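Local coordinates for protein putative glutathione S-transferase (Sinorhizobium meliloti, PDB 4MDC) that probably catalyses the conjugation of glutathione to electrophilic substrates, as expected of a homodimeric glutathione S-transferase, at residues B[27-32]-B[140-145]; B[73-76]-B[82-85]; B[117-122]-B[171-176]; B[123-128]-B[193-198]; B[134-139]-B[206-211]. One frame throughout, in Å; residues are numbered along the deposited sequence.

Contact 1: B[27-32]-B[140-145]; sequences YHHPMS and RIFKLQ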
# COMPACT_ATOMS: atom_id res chain seq x y z
N TYR B 27 -14.91 7.96 7.57
CA TYR B 27 -13.98 8.86 8.22
C TYR B 27 -12.97 9.25 7.17
O TYR B 27 -12.37 8.40 6.55
CB TYR B 27 -13.29 8.16 9.43
CG TYR B 27 -14.32 7.81 10.49
CD1 TYR B 27 -15.03 6.66 10.46
CD2 TYR B 27 -14.66 8.75 11.47
CE1 TYR B 27 -16.00 6.37 11.40
CE2 TYR B 27 -15.60 8.46 12.43
CZ TYR B 27 -16.29 7.30 12.37
OH TYR B 27 -17.24 7.00 13.30
N HIS B 28 -12.79 10.54 6.95
CA HIS B 28 -12.04 11.00 5.80
C HIS B 28 -11.46 12.39 6.07
O HIS B 28 -11.77 13.02 7.08
CB HIS B 28 -12.98 11.09 4.60
CG HIS B 28 -13.82 12.32 4.61
ND1 HIS B 28 -13.61 13.36 3.74
CD2 HIS B 28 -14.78 12.74 5.48
CE1 HIS B 28 -14.44 14.34 4.02
NE2 HIS B 28 -15.16 14.00 5.08
N HIS B 29 -10.64 12.85 5.15
CA HIS B 29 -10.22 14.23 5.08
C HIS B 29 -10.28 14.69 3.62
O HIS B 29 -9.89 14.00 2.70
CB HIS B 29 -8.80 14.45 5.64
CG HIS B 29 -8.49 15.91 5.89
ND1 HIS B 29 -8.10 16.78 4.88
CD2 HIS B 29 -8.60 16.67 7.00
CE1 HIS B 29 -7.96 18.01 5.38
NE2 HIS B 29 -8.25 17.97 6.66
N PRO B 30 -10.72 15.93 3.39
CA PRO B 30 -10.85 16.40 2.03
C PRO B 30 -9.54 16.36 1.23
O PRO B 30 -9.59 16.26 0.01
CB PRO B 30 -11.29 17.88 2.24
CG PRO B 30 -11.97 17.87 3.56
CD PRO B 30 -11.38 16.81 4.39
N MSE B 31 -8.39 16.55 1.91
CA MSE B 31 -7.09 16.68 1.28
C MSE B 31 -6.36 15.33 1.26
O MSE B 31 -5.15 15.28 1.02
CB MSE B 31 -6.22 17.76 1.87
CG MSE B 31 -6.92 19.13 1.68
SE MSE B 31 -6.68 19.77 -0.18
CE MSE B 31 -8.41 19.28 -1.02
N SER B 32 -7.11 14.27 1.51
CA SER B 32 -6.65 12.89 1.38
C SER B 32 -7.07 12.26 0.03
O SER B 32 -8.28 12.00 -0.17
CB SER B 32 -7.17 12.07 2.55
OG SER B 32 -7.18 10.65 2.32
N ARG B 140 1.52 22.47 3.60
CA ARG B 140 0.57 23.54 3.23
C ARG B 140 -0.74 23.57 3.98
O ARG B 140 -1.36 24.62 4.09
CB ARG B 140 0.31 23.47 1.74
CG ARG B 140 1.60 23.73 1.02
CD ARG B 140 1.43 24.31 -0.36
NE ARG B 140 0.56 25.48 -0.33
CZ ARG B 140 -0.25 25.87 -1.32
NH1 ARG B 140 -0.25 25.25 -2.47
NH2 ARG B 140 -1.05 26.91 -1.15
N ILE B 141 -1.23 22.44 4.42
CA ILE B 141 -2.55 22.38 5.06
C ILE B 141 -2.24 22.22 6.59
O ILE B 141 -2.46 23.12 7.45
CB ILE B 141 -3.42 21.23 4.43
CG1 ILE B 141 -3.68 21.43 2.90
CG2 ILE B 141 -4.76 21.04 5.15
CD1 ILE B 141 -4.51 22.63 2.57
N PHE B 142 -1.68 21.06 6.91
CA PHE B 142 -1.72 20.58 8.29
C PHE B 142 -0.85 21.38 9.26
O PHE B 142 -1.27 21.62 10.41
CB PHE B 142 -1.41 19.10 8.37
CG PHE B 142 -2.34 18.20 7.59
CD1 PHE B 142 -3.62 18.60 7.23
CD2 PHE B 142 -1.93 16.91 7.28
CE1 PHE B 142 -4.44 17.73 6.51
CE2 PHE B 142 -2.75 16.04 6.58
CZ PHE B 142 -4.01 16.46 6.18
N LYS B 143 0.33 21.80 8.83
CA LYS B 143 1.24 22.60 9.67
C LYS B 143 0.72 24.01 10.02
O LYS B 143 1.27 24.68 10.93
CB LYS B 143 2.59 22.77 8.98
CG LYS B 143 3.59 21.61 9.15
CD LYS B 143 4.74 22.01 10.04
CE LYS B 143 5.95 21.10 9.86
NZ LYS B 143 6.93 21.79 8.99
N LEU B 144 -0.30 24.47 9.30
CA LEU B 144 -1.00 25.72 9.63
C LEU B 144 -2.03 25.47 10.71
O LEU B 144 -2.15 26.24 11.66
CB LEU B 144 -1.73 26.30 8.41
CG LEU B 144 -1.00 27.22 7.44
CD1 LEU B 144 -2.02 27.79 6.46
CD2 LEU B 144 -0.26 28.35 8.15
N GLN B 145 -2.79 24.41 10.53
CA GLN B 145 -3.85 24.05 11.44
C GLN B 145 -3.31 23.55 12.80
O GLN B 145 -3.98 23.66 13.81
CB GLN B 145 -4.79 23.04 10.76
CG GLN B 145 -5.41 23.58 9.47
CD GLN B 145 -6.25 22.57 8.69
OE1 GLN B 145 -6.25 21.37 8.98
NE2 GLN B 145 -6.99 23.06 7.68
O HOH W 1 -8.10 20.56 7.43
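F142 presents its edge to one face of the H29 imidazole, with CE1 of F142 3.7 Å from CE1 of H29 and toward the rim of that ring. This is a T-shaped pair: the centroids lie 5.2 Å apart and the planes stand at 84°. The other face of the imidazole is taken by CD of P30, and two things sit in its plane at the edge, CA of M31 and a water. Both imidazole nitrogens are engaged. ND1 of H29 accepts from N of M31 at 3.0 Å, an almost straight bond (167°) that ties the ring to the type I beta turn H29 to S32. On the far side NE2 of H29 lies 2.7 Å from the water, which in turn donates to OE1 of Q145, a poorly ordered side chain. A chi1 of -165° puts the H29 ring on the side facing helix 111-145, where F142 can meet it. Were H29 a leucine, the edge of F142 would probably lose its aromatic face and the M31 amide its acceptor. Beside this pair, CG of M31, a selenomethionine, touches CG1 of I141 at 4.2 Å, their chains crossing at about a right angle. The contact bridges the two domains of the GST fold: the loop after the first strand of the thioredoxin-like domain, which in GSTs borders the glutathione site, meets the end of the long helix 111-145.

Contact 2: B[73-76]-B[82-85]; sequences PVYV and ALCG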
# COMPACT_ATOMS: atom_id res chain seq x y z
N PRO B 73 -8.98 6.60 4.25
CA PRO B 73 -10.16 6.74 5.01
C PRO B 73 -10.46 5.47 5.81
O PRO B 73 -9.75 4.49 5.67
CB PRO B 73 -11.21 6.92 3.96
CG PRO B 73 -10.76 6.12 2.82
CD PRO B 73 -9.29 6.19 2.86
N VAL B 74 -11.49 5.53 6.64
CA VAL B 74 -11.97 4.34 7.33
C VAL B 74 -13.46 4.24 7.04
O VAL B 74 -14.20 5.20 7.28
CB VAL B 74 -11.75 4.42 8.84
CG1 VAL B 74 -12.32 3.21 9.54
CG2 VAL B 74 -10.26 4.56 9.13
N TYR B 75 -13.91 3.05 6.60
CA TYR B 75 -15.31 2.85 6.23
C TYR B 75 -15.94 1.93 7.25
O TYR B 75 -15.41 0.87 7.53
CB TYR B 75 -15.39 2.22 4.86
CG TYR B 75 -16.73 1.98 4.26
CD1 TYR B 75 -17.50 2.99 3.71
CD2 TYR B 75 -17.25 0.70 4.20
CE1 TYR B 75 -18.73 2.73 3.14
CE2 TYR B 75 -18.47 0.46 3.62
CZ TYR B 75 -19.19 1.45 3.08
OH TYR B 75 -20.43 1.18 2.51
N VAL B 76 -17.05 2.35 7.83
CA VAL B 76 -17.72 1.53 8.81
C VAL B 76 -19.15 1.41 8.40
O VAL B 76 -19.95 2.36 8.56
CB VAL B 76 -17.66 2.09 10.23
CG1 VAL B 76 -18.24 1.06 11.21
CG2 VAL B 76 -16.24 2.43 10.63
N ALA B 82 -14.61 -2.03 11.02
CA ALA B 82 -13.86 -0.96 10.37
C ALA B 82 -12.93 -1.48 9.28
O ALA B 82 -12.13 -2.35 9.50
CB ALA B 82 -13.07 -0.17 11.38
N LEU B 83 -13.10 -0.92 8.10
CA LEU B 83 -12.32 -1.25 6.93
C LEU B 83 -11.42 -0.04 6.68
O LEU B 83 -11.90 1.08 6.45
CB LEU B 83 -13.23 -1.52 5.74
CG LEU B 83 -14.25 -2.64 5.90
CD1 LEU B 83 -15.12 -2.71 4.67
CD2 LEU B 83 -13.56 -3.95 6.14
N CYS B 84 -10.13 -0.26 6.73
CA CYS B 84 -9.18 0.85 6.69
C CYS B 84 -8.34 0.90 5.43
O CYS B 84 -7.72 -0.11 5.05
CB CYS B 84 -8.24 0.74 7.86
SG CYS B 84 -9.17 0.93 9.42
N GLY B 85 -8.31 2.07 4.81
CA GLY B 85 -7.49 2.34 3.66
C GLY B 85 -8.20 2.09 2.32
O GLY B 85 -9.13 1.29 2.21
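V74 has CG1 trans to its backbone N (chi1 177°) and CG2 beside it, so both methyls come close to the sulfur of C84: SG is 3.8 Å from CG2 and 3.9 Å from CG1. On the neighbouring strand C84 turns SG to the side of its own N, which brings it up to the two branches. These residues belong to an antiparallel beta hairpin, strands 74-76 and 82-84, that closes one side of the four-stranded sheet in the thioredoxin-like domain of GSTs. CG1 of V74 also reaches CB of A82 at 3.9 Å, and V76 joins the same face. On the other face Y75 and L83 run side by side, pointing the same way, with CD1 of L83 at the edge of the tyrosine ring, 4.0 Å from CD2 of Y75. I89 of helix 86-96 packs against both, and A115 of the second subunit meets L83. Y75 and L83 form the hydrogen-bonded pair: N of Y75 gives to O of L83 at 2.8 Å, and N of L83 to O of Y75 at 3.0 Å. The peptide bond before P73 is cis, as at the matching position of the thioredoxin fold. G85 then leads into helix 86-96 at backbone angles that would jam a side chain against the carbonyl of C84, and its N donates to O of P73 at 2.9 Å, nearly straight at 168°.

Contact 3: B[117-122]-B[171-176]; sequences IRRLTE and MKYLSW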
# COMPACT_ATOMS: atom_id res chain seq x y z
N ILE B 117 -5.44 -2.46 -13.16
CA ILE B 117 -6.26 -1.47 -12.44
C ILE B 117 -5.67 -1.24 -11.05
O ILE B 117 -5.41 -0.09 -10.65
CB ILE B 117 -7.72 -1.92 -12.38
CG1 ILE B 117 -8.29 -1.93 -13.78
CG2 ILE B 117 -8.54 -1.01 -11.45
CD1 ILE B 117 -9.59 -2.69 -13.92
N ARG B 118 -5.32 -2.32 -10.36
CA ARG B 118 -4.67 -2.21 -9.05
C ARG B 118 -3.32 -1.47 -9.15
O ARG B 118 -2.94 -0.74 -8.23
CB ARG B 118 -4.51 -3.64 -8.43
CG ARG B 118 -5.85 -4.21 -7.99
CD ARG B 118 -5.77 -5.66 -7.67
NE ARG B 118 -7.04 -6.19 -7.18
CZ ARG B 118 -7.42 -7.45 -7.31
NH1 ARG B 118 -6.71 -8.32 -8.02
NH2 ARG B 118 -8.59 -7.82 -6.78
N ARG B 119 -2.53 -1.82 -10.17
CA ARG B 119 -1.17 -1.27 -10.28
C ARG B 119 -1.27 0.27 -10.37
O ARG B 119 -0.53 1.03 -9.73
CB ARG B 119 -0.46 -1.77 -11.51
CG ARG B 119 1.00 -1.31 -11.66
CD ARG B 119 1.64 -1.80 -12.98
NE ARG B 119 1.09 -1.06 -14.12
CZ ARG B 119 1.44 0.19 -14.46
NH1 ARG B 119 2.39 0.85 -13.82
NH2 ARG B 119 0.84 0.79 -15.47
N LEU B 120 -2.22 0.72 -11.17
CA LEU B 120 -2.44 2.21 -11.31
C LEU B 120 -3.04 2.86 -10.06
O LEU B 120 -2.66 3.98 -9.69
CB LEU B 120 -3.38 2.49 -12.48
CG LEU B 120 -2.73 2.17 -13.81
CD1 LEU B 120 -3.84 2.04 -14.84
CD2 LEU B 120 -1.73 3.18 -14.21
N THR B 121 -3.95 2.16 -9.37
CA THR B 121 -4.45 2.64 -8.08
C THR B 121 -3.29 2.83 -7.08
O THR B 121 -3.19 3.88 -6.43
CB THR B 121 -5.51 1.67 -7.50
OG1 THR B 121 -6.55 1.49 -8.47
CG2 THR B 121 -6.08 2.15 -6.25
N GLU B 122 -2.37 1.86 -7.03
CA GLU B 122 -1.21 1.94 -6.14
C GLU B 122 -0.24 3.03 -6.58
O GLU B 122 0.33 3.73 -5.71
CB GLU B 122 -0.51 0.58 -6.05
CG GLU B 122 -1.38 -0.41 -5.24
CD GLU B 122 -0.75 -1.83 -5.06
OE1 GLU B 122 0.43 -2.03 -5.49
OE2 GLU B 122 -1.40 -2.65 -4.34
N MSE B 171 2.89 13.75 -13.51
CA MSE B 171 2.05 14.34 -14.56
C MSE B 171 2.42 13.81 -15.92
O MSE B 171 1.55 13.59 -16.76
CB MSE B 171 2.14 15.87 -14.53
CG MSE B 171 1.63 16.44 -13.23
SE MSE B 171 -0.21 15.95 -12.73
CE MSE B 171 -1.03 16.65 -14.43
N LYS B 172 3.71 13.62 -16.19
CA LYS B 172 4.16 13.11 -17.46
C LYS B 172 3.75 11.62 -17.65
O LYS B 172 3.40 11.21 -18.75
CB LYS B 172 5.64 13.30 -17.66
CG LYS B 172 5.98 14.76 -17.94
CD LYS B 172 5.74 15.06 -19.42
CE LYS B 172 5.75 16.54 -19.72
NZ LYS B 172 5.50 16.81 -21.15
N TYR B 173 3.74 10.88 -16.56
CA TYR B 173 3.34 9.45 -16.63
C TYR B 173 1.86 9.41 -16.93
O TYR B 173 1.38 8.66 -17.78
CB TYR B 173 3.66 8.72 -15.33
CG TYR B 173 3.39 7.21 -15.42
CD1 TYR B 173 3.88 6.47 -16.48
CD2 TYR B 173 2.63 6.56 -14.47
CE1 TYR B 173 3.67 5.07 -16.54
CE2 TYR B 173 2.44 5.19 -14.53
CZ TYR B 173 2.93 4.46 -15.55
OH TYR B 173 2.65 3.10 -15.58
N LEU B 174 1.11 10.25 -16.22
CA LEU B 174 -0.32 10.37 -16.47
C LEU B 174 -0.67 10.79 -17.91
O LEU B 174 -1.57 10.26 -18.51
CB LEU B 174 -0.92 11.38 -15.49
CG LEU B 174 -2.39 11.70 -15.60
CD1 LEU B 174 -3.25 10.47 -15.38
CD2 LEU B 174 -2.76 12.75 -14.59
N SER B 175 0.02 11.82 -18.40
CA SER B 175 -0.11 12.22 -19.82
C SER B 175 0.17 11.04 -20.75
O SER B 175 -0.52 10.87 -21.76
CB SER B 175 0.80 13.38 -20.16
OG SER B 175 0.30 14.58 -19.54
N TRP B 176 1.20 10.29 -20.43
CA TRP B 176 1.55 9.15 -21.29
C TRP B 176 0.43 8.11 -21.30
O TRP B 176 0.03 7.61 -22.39
CB TRP B 176 2.87 8.51 -20.90
CG TRP B 176 3.17 7.32 -21.77
CD1 TRP B 176 3.60 7.33 -23.09
CD2 TRP B 176 3.02 5.92 -21.43
NE1 TRP B 176 3.71 6.04 -23.55
CE2 TRP B 176 3.34 5.17 -22.57
CE3 TRP B 176 2.61 5.26 -20.30
CZ2 TRP B 176 3.31 3.76 -22.59
CZ3 TRP B 176 2.58 3.84 -20.30
CH2 TRP B 176 2.94 3.12 -21.44
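R119 and Y173 reach toward each other from two helices, 111-145 and 167-180, and meet at the phenol oxygen. The guanidinium is end-on: NH1 and NH2 of R119 each donate to OH of Y173 at 2.9 Å, and the oxygen sits in the guanidinium plane, in the fork between the two nitrogens. Serving one atom from two nitrogens bends both bonds, the NH2 one to 142°. The tyrosine ring is steeply turned against the guanidinium, the planes being 73° apart, which rules out flat stacking; NH1 of R119 approaches near the plane of the ring, at its hydroxyl edge. Both side chains leave their helices with CG anti to the backbone N (chi1 -176° for R119), and R119 then bends at its third torsion to bring the fork round to the oxygen. NH2 of R119 has a stronger partner in E116, one turn back on the same helix, with which it forms a salt bridge. The Y173 ring meets W123, and P68 of the second subunit packs on both R119 and Y173. A leucine at R119 would probably leave the phenol oxygen without its two donors and the E116 carboxylate without this salt-bridge partner. Chemically this is a polar, cation-to-phenol contact near the surface: the phenol oxygen acts as a double acceptor toward a cation, while E116 is likely to offset much of the positive charge.

Contact 4: B[123-128]-B[193-198]; sequences WFLQKM and DLAAAA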
# COMPACT_ATOMS: atom_id res chain seq x y z
N TRP B 123 -0.09 3.24 -7.88
CA TRP B 123 0.79 4.27 -8.39
C TRP B 123 0.34 5.63 -7.81
O TRP B 123 1.14 6.38 -7.24
CB TRP B 123 0.79 4.32 -9.93
CG TRP B 123 1.76 5.34 -10.45
CD1 TRP B 123 1.53 6.70 -10.55
CD2 TRP B 123 3.14 5.17 -10.81
NE1 TRP B 123 2.63 7.33 -11.00
CE2 TRP B 123 3.63 6.42 -11.23
CE3 TRP B 123 3.97 4.04 -10.96
CZ2 TRP B 123 4.96 6.63 -11.64
CZ3 TRP B 123 5.29 4.26 -11.40
CH2 TRP B 123 5.77 5.54 -11.73
N PHE B 124 -0.90 5.93 -8.02
CA PHE B 124 -1.42 7.27 -7.63
C PHE B 124 -1.64 7.39 -6.13
O PHE B 124 -1.39 8.49 -5.55
CB PHE B 124 -2.61 7.64 -8.49
CG PHE B 124 -2.23 7.93 -9.89
CD1 PHE B 124 -1.63 9.15 -10.24
CD2 PHE B 124 -2.32 6.93 -10.85
CE1 PHE B 124 -1.16 9.34 -11.53
CE2 PHE B 124 -1.92 7.16 -12.13
CZ PHE B 124 -1.35 8.35 -12.49
N LEU B 125 -2.07 6.34 -5.45
CA LEU B 125 -2.38 6.46 -4.02
C LEU B 125 -1.28 6.05 -3.05
O LEU B 125 -1.34 6.40 -1.84
CB LEU B 125 -3.64 5.66 -3.69
CG LEU B 125 -4.88 6.17 -4.44
CD1 LEU B 125 -6.06 5.34 -4.05
CD2 LEU B 125 -5.20 7.67 -4.26
N GLN B 126 -0.23 5.42 -3.57
CA GLN B 126 0.93 5.13 -2.78
C GLN B 126 2.19 5.83 -3.29
O GLN B 126 2.86 6.48 -2.50
CB GLN B 126 1.18 3.60 -2.72
CG GLN B 126 -0.01 2.89 -2.13
CD GLN B 126 0.19 1.35 -2.07
OE1 GLN B 126 1.27 0.81 -2.34
NE2 GLN B 126 -0.87 0.68 -1.70
N LYS B 127 2.59 5.58 -4.54
CA LYS B 127 3.83 6.19 -5.04
C LYS B 127 3.74 7.72 -5.10
O LYS B 127 4.54 8.42 -4.50
CB LYS B 127 4.26 5.62 -6.36
CG LYS B 127 5.63 6.14 -6.78
CD LYS B 127 6.17 5.47 -8.02
CE LYS B 127 7.35 6.15 -8.63
NZ LYS B 127 8.43 6.50 -7.68
N MSE B 128 2.79 8.25 -5.87
CA MSE B 128 2.61 9.70 -5.98
C MSE B 128 2.32 10.29 -4.61
O MSE B 128 2.71 11.44 -4.29
CB MSE B 128 1.51 10.11 -6.96
CG MSE B 128 1.61 11.62 -7.31
SE MSE B 128 0.17 12.08 -8.57
CE MSE B 128 0.69 13.98 -8.74
N ASP B 193 -8.51 5.26 -13.01
CA ASP B 193 -8.94 6.66 -13.35
C ASP B 193 -9.38 7.41 -12.11
O ASP B 193 -9.00 8.60 -11.87
CB ASP B 193 -10.07 6.65 -14.37
CG ASP B 193 -9.71 5.97 -15.64
OD1 ASP B 193 -9.07 6.59 -16.52
OD2 ASP B 193 -10.06 4.74 -15.73
N LEU B 194 -10.17 6.76 -11.25
CA LEU B 194 -10.68 7.39 -10.04
C LEU B 194 -9.56 7.72 -9.08
O LEU B 194 -9.53 8.77 -8.41
CB LEU B 194 -11.78 6.60 -9.35
CG LEU B 194 -13.00 6.23 -10.16
CD1 LEU B 194 -14.03 5.54 -9.31
CD2 LEU B 194 -13.60 7.43 -10.85
N ALA B 195 -8.61 6.84 -8.92
CA ALA B 195 -7.47 7.11 -8.02
C ALA B 195 -6.60 8.27 -8.50
O ALA B 195 -6.20 9.11 -7.69
CB ALA B 195 -6.61 5.85 -7.94
N ALA B 196 -6.31 8.30 -9.79
CA ALA B 196 -5.52 9.39 -10.35
C ALA B 196 -6.28 10.70 -10.17
O ALA B 196 -5.73 11.69 -9.75
CB ALA B 196 -5.24 9.15 -11.82
N ALA B 197 -7.55 10.67 -10.49
CA ALA B 197 -8.34 11.90 -10.44
C ALA B 197 -8.42 12.41 -9.03
O ALA B 197 -8.46 13.61 -8.79
CB ALA B 197 -9.71 11.67 -11.01
N ALA B 198 -8.54 11.49 -8.10
CA ALA B 198 -8.58 11.88 -6.71
C ALA B 198 -7.30 12.60 -6.27
O ALA B 198 -7.35 13.62 -5.65
CB ALA B 198 -8.83 10.68 -5.84
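F124 and L125 pack on A195 and A196 in a buried helix-to-helix contact, made largely of apolar side chains, at the heart of the all-helical C-terminal domain, between helices 111-145 and 191-205. The small alanines let the helices come close: the segment axes pass 8.5 Å apart at 47°, and CA of F124 is 5.4 Å from CA of A196. The main touch is a CH-pi contact. CB of A196 stands 3.7 Å from the centroid of the F124 ring, only 7° off the normal, so the methyl sits squarely over the face. The opposite face is covered by CD1 of W123, also over the ring centre, and the phenyl is thereby clamped flat between an alanine methyl and an indole. CA of A196 adds to the first side, 3.6 Å from CG of F124. L125 carries its CG to the side of its backbone N (chi1 -62°), which takes the isobutyl group across toward the neighbouring helix; its CG meets CB of A195 at 3.9 Å and its CD2 rests near the carbonyl O of A195. The F124 helix widens here into a pi-type turn, closed by N of M128 bonding to O of W123 at 2.8 Å. At the start of the partner helix OD2 of D193 accepts from N of S190, consistent with the N-capping box known at the start of this helix in GSTs.

Contact 5: B[134-139]-B[206-211]; sequences RPLVRE and LGEIDW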
# COMPACT_ATOMS: atom_id res chain seq x y z
N ARG B 134 1.34 13.60 0.04
CA ARG B 134 1.36 13.60 1.51
C ARG B 134 2.30 14.68 2.14
O ARG B 134 1.84 15.51 2.97
CB ARG B 134 1.69 12.19 2.05
CG ARG B 134 1.87 12.17 3.56
CD ARG B 134 1.91 10.77 4.14
NE ARG B 134 3.08 9.97 3.69
CZ ARG B 134 3.05 8.88 2.89
NH1 ARG B 134 4.21 8.28 2.62
NH2 ARG B 134 1.94 8.41 2.35
N PRO B 135 3.57 14.73 1.71
CA PRO B 135 4.39 15.81 2.29
C PRO B 135 3.94 17.25 1.95
O PRO B 135 4.06 18.16 2.77
CB PRO B 135 5.80 15.54 1.72
CG PRO B 135 5.64 14.51 0.63
CD PRO B 135 4.34 13.78 0.87
N LEU B 136 3.41 17.44 0.76
CA LEU B 136 2.98 18.77 0.34
C LEU B 136 1.76 19.22 1.12
O LEU B 136 1.69 20.37 1.61
CB LEU B 136 2.66 18.74 -1.14
CG LEU B 136 2.49 20.10 -1.78
CD1 LEU B 136 3.08 20.06 -3.16
CD2 LEU B 136 1.00 20.43 -1.84
N VAL B 137 0.79 18.31 1.26
CA VAL B 137 -0.42 18.62 2.06
C VAL B 137 -0.02 18.93 3.53
O VAL B 137 -0.57 19.82 4.20
CB VAL B 137 -1.43 17.46 1.94
CG1 VAL B 137 -2.50 17.54 3.01
CG2 VAL B 137 -2.07 17.44 0.55
N ARG B 138 0.89 18.14 4.06
CA ARG B 138 1.29 18.35 5.45
C ARG B 138 1.89 19.74 5.64
O ARG B 138 1.54 20.45 6.59
CB ARG B 138 2.30 17.30 5.88
CG ARG B 138 2.74 17.46 7.33
CD ARG B 138 3.73 16.40 7.77
NE ARG B 138 4.30 16.76 9.06
CZ ARG B 138 3.75 16.51 10.24
NH1 ARG B 138 2.61 15.85 10.35
NH2 ARG B 138 4.39 16.90 11.35
N GLU B 139 2.75 20.15 4.74
CA GLU B 139 3.37 21.46 4.85
C GLU B 139 2.39 22.62 4.60
O GLU B 139 2.41 23.60 5.34
CB GLU B 139 4.53 21.60 3.90
CG GLU B 139 5.71 20.70 4.22
CD GLU B 139 6.15 20.77 5.69
OE1 GLU B 139 6.26 21.90 6.24
OE2 GLU B 139 6.32 19.71 6.31
N LEU B 206 -4.93 22.94 -4.54
CA LEU B 206 -3.81 23.74 -4.02
C LEU B 206 -3.05 24.57 -5.08
O LEU B 206 -2.09 25.25 -4.75
CB LEU B 206 -2.83 22.80 -3.30
CG LEU B 206 -3.33 22.20 -1.98
CD1 LEU B 206 -2.41 21.08 -1.52
CD2 LEU B 206 -3.43 23.28 -0.91
N GLY B 207 -3.44 24.43 -6.34
CA GLY B 207 -2.82 25.15 -7.43
C GLY B 207 -1.43 24.68 -7.79
O GLY B 207 -0.65 25.43 -8.34
N GLU B 208 -1.13 23.42 -7.51
CA GLU B 208 0.21 22.88 -7.68
C GLU B 208 0.50 22.28 -9.07
O GLU B 208 1.62 21.90 -9.34
CB GLU B 208 0.49 21.82 -6.60
CG GLU B 208 0.40 22.36 -5.19
CD GLU B 208 1.64 23.13 -4.74
OE1 GLU B 208 2.68 23.13 -5.45
OE2 GLU B 208 1.58 23.74 -3.66
N ILE B 209 -0.51 22.20 -9.92
CA ILE B 209 -0.33 21.61 -11.26
C ILE B 209 -0.29 22.70 -12.34
O ILE B 209 -1.20 23.51 -12.44
CB ILE B 209 -1.47 20.68 -11.58
CG1 ILE B 209 -1.36 19.48 -10.65
CG2 ILE B 209 -1.43 20.15 -12.99
CD1 ILE B 209 -2.64 18.77 -10.51
N ASP B 210 0.77 22.71 -13.13
CA ASP B 210 0.84 23.54 -14.33
C ASP B 210 0.24 22.79 -15.50
O ASP B 210 0.87 21.94 -16.11
CB ASP B 210 2.26 23.92 -14.62
CG ASP B 210 2.41 24.77 -15.89
OD1 ASP B 210 1.44 25.03 -16.64
OD2 ASP B 210 3.53 25.16 -16.10
N TRP B 211 -1.02 23.09 -15.79
CA TRP B 211 -1.73 22.34 -16.82
C TRP B 211 -1.20 22.64 -18.22
O TRP B 211 -1.38 21.82 -19.12
CB TRP B 211 -3.23 22.57 -16.73
CG TRP B 211 -3.88 21.90 -15.57
CD1 TRP B 211 -4.35 22.50 -14.43
CD2 TRP B 211 -4.10 20.49 -15.38
NE1 TRP B 211 -4.90 21.55 -13.59
CE2 TRP B 211 -4.75 20.31 -14.16
CE3 TRP B 211 -3.83 19.37 -16.16
CZ2 TRP B 211 -5.13 19.07 -13.68
CZ3 TRP B 211 -4.19 18.09 -15.67
CH2 TRP B 211 -4.85 17.97 -14.46
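L136 gives up the most surface, and its two methyls divide the work: in the conformer given, CD1 lies against the carboxylate carbon of E208, CD of that residue being 3.7 Å away, while CD2 is directed at L206. The leucine is deposited in two conformers, so the very short approach of CD2 to CD1 of L206 is doubtful. CG anti to the backbone N (chi1 -168°) points the side chain at the 206-208 loop. L206 slides past it in the reverse direction and also reaches V137, with CD1 of L206 4.2 Å from CG2 of V137. L206 follows directly on helix 191-205, and G207, at positive phi, closes that end as a Schellman motif, turning the chain so that E208 can double back toward helix 111-145. E208 is bent at its second torsion (chi2 -79°), which brings its carboxylate up against the leucine, which comes from the opposite direction. The charge itself is met elsewhere: OE2 of E208 forms salt bridges with NH1 of R140 and NH2 of R164. NH1 of R140 also bonds to O of L206, so a single guanidinium nitrogen ties down both the L206 carbonyl and the E208 carboxylate.

How the contacts relate
Helix 111-145 supplies one side of contacts 1, 3, 4 and 5; contact 2 stands apart in the sheet and meets contact 1 through Y27, whose strand neighbours 74-76. Contacts 1, 4 and 5 are buried and rely largely on aromatic or aliphatic packing, while contact 3, near the surface, is carried by an arginine and a phenol and, like contacts 2 and 4, also reaches the second subunit. Contact 2, partly buried, is alone in being held mainly by backbone bonds. Contacts 3 and 4 abut, centres about 7 Å apart, with Y173 against W123. Contacts 1 and 5 are joined by the packing of I141 on L206.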